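Local structure of signal transducer and activator of transcription (Mus musculus, 5OEN) at residues 9-14 against 81-86; 16-21 against 73-78. The protein probably carries signals from activated cell-surface receptors to the nucleus and switches on transcription, this fragment being its helical coiled-coil domain. The protein carries 2 engineered substitutions. One frame throughout, in Å; residues are numbered along the deposited sequence.

Contact 1: residues 9-14 against 81-86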
# COMPACT_ATOMS: atom_id res chain seq x y z
N GLN B 9 18.41 -15.85 15.38
CA GLN B 9 18.98 -14.62 14.84
C GLN B 9 18.34 -14.27 13.50
O GLN B 9 17.73 -13.21 13.34
CB GLN B 9 20.49 -14.77 14.68
CG GLN B 9 21.20 -13.60 14.01
CD GLN B 9 22.60 -13.95 13.55
OE1 GLN B 9 23.42 -14.42 14.33
NE2 GLN B 9 22.87 -13.73 12.27
N GLY B 10 18.47 -15.17 12.52
CA GLY B 10 17.97 -14.90 11.19
C GLY B 10 16.46 -14.91 11.07
O GLY B 10 15.92 -14.35 10.11
N LEU B 11 15.76 -15.54 12.02
CA LEU B 11 14.30 -15.52 11.99
C LEU B 11 13.78 -14.09 12.15
O LEU B 11 12.86 -13.68 11.44
CB LEU B 11 13.73 -16.43 13.08
CG LEU B 11 13.86 -17.94 12.84
CD1 LEU B 11 13.35 -18.71 14.04
CD2 LEU B 11 13.13 -18.38 11.58
N HIS B 12 14.36 -13.33 13.08
CA HIS B 12 14.03 -11.91 13.18
C HIS B 12 14.17 -11.22 11.84
O HIS B 12 13.25 -10.55 11.36
CB HIS B 12 14.94 -11.23 14.21
CG HIS B 12 14.60 -11.55 15.63
ND1 HIS B 12 15.45 -12.25 16.46
CD2 HIS B 12 13.52 -11.24 16.38
CE1 HIS B 12 14.90 -12.37 17.66
NE2 HIS B 12 13.72 -11.77 17.63
N VAL B 13 15.34 -11.36 11.21
CA VAL B 13 15.62 -10.67 9.95
C VAL B 13 14.61 -11.08 8.89
O VAL B 13 14.13 -10.24 8.11
CB VAL B 13 17.06 -10.96 9.51
CG1 VAL B 13 17.32 -10.45 8.09
CG2 VAL B 13 18.05 -10.34 10.48
N ASP B 14 14.27 -12.37 8.83
CA ASP B 14 13.46 -12.86 7.72
C ASP B 14 11.97 -12.62 7.91
O ASP B 14 11.24 -12.48 6.92
CB ASP B 14 13.74 -14.35 7.50
CG ASP B 14 15.10 -14.61 6.87
OD1 ASP B 14 15.58 -13.72 6.13
OD2 ASP B 14 15.67 -15.69 7.10
N GLY B 81 8.39 -23.89 7.96
CA GLY B 81 9.26 -25.05 8.07
C GLY B 81 10.43 -24.81 9.00
O GLY B 81 10.79 -25.69 9.79
N ARG B 82 11.05 -23.63 8.92
CA ARG B 82 12.17 -23.32 9.80
C ARG B 82 11.72 -23.30 11.25
O ARG B 82 12.38 -23.87 12.13
CB ARG B 82 12.79 -21.98 9.41
CG ARG B 82 13.95 -22.10 8.43
CD ARG B 82 14.70 -20.79 8.30
NE ARG B 82 14.20 -19.97 7.20
CZ ARG B 82 14.49 -18.69 7.03
NH1 ARG B 82 15.27 -18.06 7.90
NH2 ARG B 82 13.99 -18.02 6.00
N LEU B 83 10.59 -22.64 11.53
CA LEU B 83 10.06 -22.62 12.89
C LEU B 83 9.81 -24.04 13.40
O LEU B 83 10.01 -24.33 14.58
CB LEU B 83 8.79 -21.78 12.93
CG LEU B 83 8.96 -20.32 12.50
CD1 LEU B 83 7.63 -19.74 12.04
CD2 LEU B 83 9.55 -19.49 13.62
N THR B 84 9.38 -24.94 12.51
CA THR B 84 9.19 -26.33 12.89
C THR B 84 10.51 -26.95 13.34
O THR B 84 10.59 -27.56 14.41
CB THR B 84 8.60 -27.13 11.73
OG1 THR B 84 7.30 -26.62 11.40
CG2 THR B 84 8.48 -28.61 12.09
N THR B 85 11.55 -26.81 12.52
CA THR B 85 12.86 -27.33 12.89
C THR B 85 13.30 -26.80 14.25
O THR B 85 13.81 -27.56 15.08
CB THR B 85 13.89 -26.95 11.82
OG1 THR B 85 13.51 -27.54 10.57
CG2 THR B 85 15.29 -27.42 12.20
N LEU B 86 13.10 -25.51 14.49
CA LEU B 86 13.48 -24.92 15.77
C LEU B 86 12.66 -25.54 16.91
O LEU B 86 13.22 -25.99 17.92
CB LEU B 86 13.28 -23.41 15.73
CG LEU B 86 13.62 -22.62 17.00
CD1 LEU B 86 15.09 -22.76 17.35
CD2 LEU B 86 13.24 -21.17 16.83

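Contact 2: residues 16-21 against 73-78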
# COMPACT_ATOMS: atom_id res chain seq x y z
N GLU B 16 10.91 -9.91 9.48
CA GLU B 16 10.89 -8.50 9.09
C GLU B 16 10.77 -8.37 7.58
O GLU B 16 9.90 -7.65 7.07
CB GLU B 16 12.15 -7.79 9.59
CG GLU B 16 12.15 -7.46 11.07
CD GLU B 16 13.33 -6.59 11.47
OE1 GLU B 16 13.88 -5.89 10.59
OE2 GLU B 16 13.71 -6.62 12.66
N PHE B 17 11.65 -9.05 6.84
CA PHE B 17 11.57 -9.04 5.39
C PHE B 17 10.20 -9.50 4.91
O PHE B 17 9.65 -8.94 3.95
CB PHE B 17 12.67 -9.93 4.80
CG PHE B 17 12.59 -10.09 3.31
CD1 PHE B 17 12.98 -9.07 2.47
CD2 PHE B 17 12.12 -11.27 2.76
CE1 PHE B 17 12.90 -9.22 1.10
CE2 PHE B 17 12.04 -11.43 1.39
CZ PHE B 17 12.43 -10.40 0.56
N LEU B 18 9.63 -10.51 5.56
CA LEU B 18 8.27 -10.93 5.22
C LEU B 18 7.28 -9.80 5.45
O LEU B 18 6.44 -9.51 4.58
CB LEU B 18 7.88 -12.17 6.03
CG LEU B 18 6.41 -12.59 5.93
CD1 LEU B 18 6.01 -12.86 4.49
CD2 LEU B 18 6.14 -13.81 6.79
N VAL B 19 7.35 -9.16 6.61
CA VAL B 19 6.45 -8.05 6.91
C VAL B 19 6.55 -6.98 5.83
O VAL B 19 5.55 -6.38 5.42
CB VAL B 19 6.74 -7.48 8.31
CG1 VAL B 19 6.01 -6.16 8.53
CG2 VAL B 19 6.33 -8.48 9.37
N ARG B 20 7.77 -6.72 5.35
CA ARG B 20 7.94 -5.75 4.27
C ARG B 20 7.33 -6.26 2.97
O ARG B 20 6.66 -5.50 2.26
CB ARG B 20 9.43 -5.44 4.08
CG ARG B 20 10.09 -4.86 5.33
CD ARG B 20 11.60 -4.90 5.25
NE ARG B 20 12.22 -4.63 6.54
CZ ARG B 20 13.53 -4.65 6.77
NH1 ARG B 20 14.38 -4.94 5.79
NH2 ARG B 20 14.00 -4.40 7.99
N SER B 21 7.53 -7.54 2.66
CA SER B 21 6.93 -8.12 1.46
C SER B 21 5.41 -8.01 1.50
O SER B 21 4.78 -7.72 0.48
CB SER B 21 7.36 -9.58 1.31
OG SER B 21 8.75 -9.69 1.06
N LEU B 73 3.80 -16.60 -0.19
CA LEU B 73 3.63 -17.95 0.34
C LEU B 73 4.96 -18.69 0.40
O LEU B 73 5.25 -19.38 1.38
CB LEU B 73 2.63 -18.73 -0.51
CG LEU B 73 1.17 -18.29 -0.39
CD1 LEU B 73 0.36 -18.82 -1.56
CD2 LEU B 73 0.57 -18.78 0.92
N ASP B 74 5.79 -18.54 -0.64
CA ASP B 74 7.10 -19.18 -0.63
C ASP B 74 7.93 -18.71 0.57
O ASP B 74 8.63 -19.50 1.20
CB ASP B 74 7.84 -18.88 -1.93
CG ASP B 74 7.26 -19.65 -3.12
OD1 ASP B 74 6.32 -20.44 -2.92
OD2 ASP B 74 7.76 -19.46 -4.24
N ILE B 75 7.86 -17.41 0.88
CA ILE B 75 8.58 -16.89 2.04
C ILE B 75 8.04 -17.53 3.32
O ILE B 75 8.78 -18.19 4.07
CB ILE B 75 8.47 -15.36 2.10
CG1 ILE B 75 9.17 -14.73 0.89
CG2 ILE B 75 9.08 -14.82 3.39
CD1 ILE B 75 8.79 -13.28 0.66
N SER B 76 6.75 -17.33 3.59
CA SER B 76 6.18 -17.79 4.85
C SER B 76 6.24 -19.30 4.99
O SER B 76 6.41 -19.81 6.10
CB SER B 76 4.74 -17.29 4.97
OG SER B 76 3.99 -17.62 3.82
N LYS B 77 6.11 -20.04 3.88
CA LYS B 77 6.23 -21.50 3.96
C LYS B 77 7.64 -21.91 4.38
O LYS B 77 7.82 -22.87 5.13
CB LYS B 77 5.86 -22.15 2.63
CG LYS B 77 7.03 -22.39 1.68
CD LYS B 77 6.57 -22.82 0.29
CE LYS B 77 6.01 -24.23 0.29
NZ LYS B 77 5.63 -24.67 -1.09
N GLY B 78 8.66 -21.18 3.90
CA GLY B 78 10.01 -21.44 4.35
C GLY B 78 10.19 -21.12 5.82
O GLY B 78 10.93 -21.81 6.54

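Contact 1: residues 9-14 against 81-86
The guanidinium of Arg82 meets Asp14 at its edge: the carboxylate oxygen OD2 lies almost in the guanidinium plane, whereas Leu11 CD2 and Gly10 O approach the group obliquely. A single oxygen carries this salt bridge. Arg82 NH1 donates to Asp14 OD2 in a nearly straight bond, modelled at 2.5 Å, a length only approximate at this resolution; it uses the anti lone pair, the one turned away from OD1. Arg82 NH2 adds a weak, bent bond to the same Asp14 OD2 at 3.1 Å. Because the carboxylate and guanidinium planes stand 80° apart, the two groups do not form the flat, paired fork in which each oxygen takes its own nitrogen. A bend at chi3 (-93°) turns the end of the arginine chain toward the aspartate.

Beside this polar pair lies an apolar cluster of three leucines. Leu11 reaches across with CD1, which touches Leu86 CD2 at 3.7 Å and Leu83 CD2 at 3.9 Å, so that one methyl bridges two leucines on successive turns. Phe128 of helix 115-142 packs against both Leu11 and Leu83. Here the axes of the two segments run 11.6 Å apart with 158° between their directions, and leucines lining the inside while an ion pair closes the outer side are typical of an antiparallel helical bundle, here the four-helix coiled-coil domain of a STAT.

Contact 2: residues 16-21 against 73-78
Ile75 reaches from helix 50-104 toward residues 16-21 of helix 2-40, and its two branches, which part at CB, find different partners there. The CA-CB bond heads for the other helix. From CB the short branch, CG2, stands anti to the backbone N and lies against Leu18, 3.8 Å from Leu18 CD1 and 3.9 Å from Leu18 CB; the two side chains lie alongside each other, pointing opposite ways. The long branch continues through CG1, and an extended chi2 of 164° carries the terminal methyl onward to the outer side of the contact. There Ile75 CD1 meets Ser21 OG at 3.6 Å and Phe17 CE2 at 3.8 Å, the aromatic side chain crossing the isoleucine at about a right angle.

This is the pairing of neighbouring antiparallel helices in the four-helix coiled-coil domain of the STAT family, with segment axes 10.3 Å apart and directions differing by 156°. Leu18 faces the bundle interior, where Leu132 and Leu135 of helix 115-142 also touch it, and its CD2 comes within 4.2 Å of Ser76 CB. The Ser76 hydroxyl has its partners outside helix 2-40: Gln160 OE1 of helix 151-173 and the carbonyl of Val72 in its own helix.

Although Ser21 presents its hydroxyl to a methyl, its polar need is met within its own helix. Its OG donates to Phe17 O at 3.1 Å, from 38° out of the carbonyl plane, while Ser21 N, the routine helical donor, reaches that oxygen from the opposite face. The same OG sits 3.7 Å above the plane of the Phe17 ring, displaced toward its rim.

In the fold
Contacts 1 and 2 join the same two helices, 2-40 and 50-104, at adjoining places with centres 11 Å apart. Both are partly buried, and each grades from leucines facing helix 115-142 to an exposed residue at its margin. Their chemistry differs at that margin: contact 1 is bridged there by charges, contact 2 by an aromatic ring and a methyl, without a hydrogen bond between the helices. Contact 2 lies nearer the centre of the chain, and its segment axes are closer, yet it buries slightly less surface, 195 Å² against 237 Å². The reach of a long arginine to the aspartate is consistent with the wider spacing of contact 1. Neither involves another protein chain.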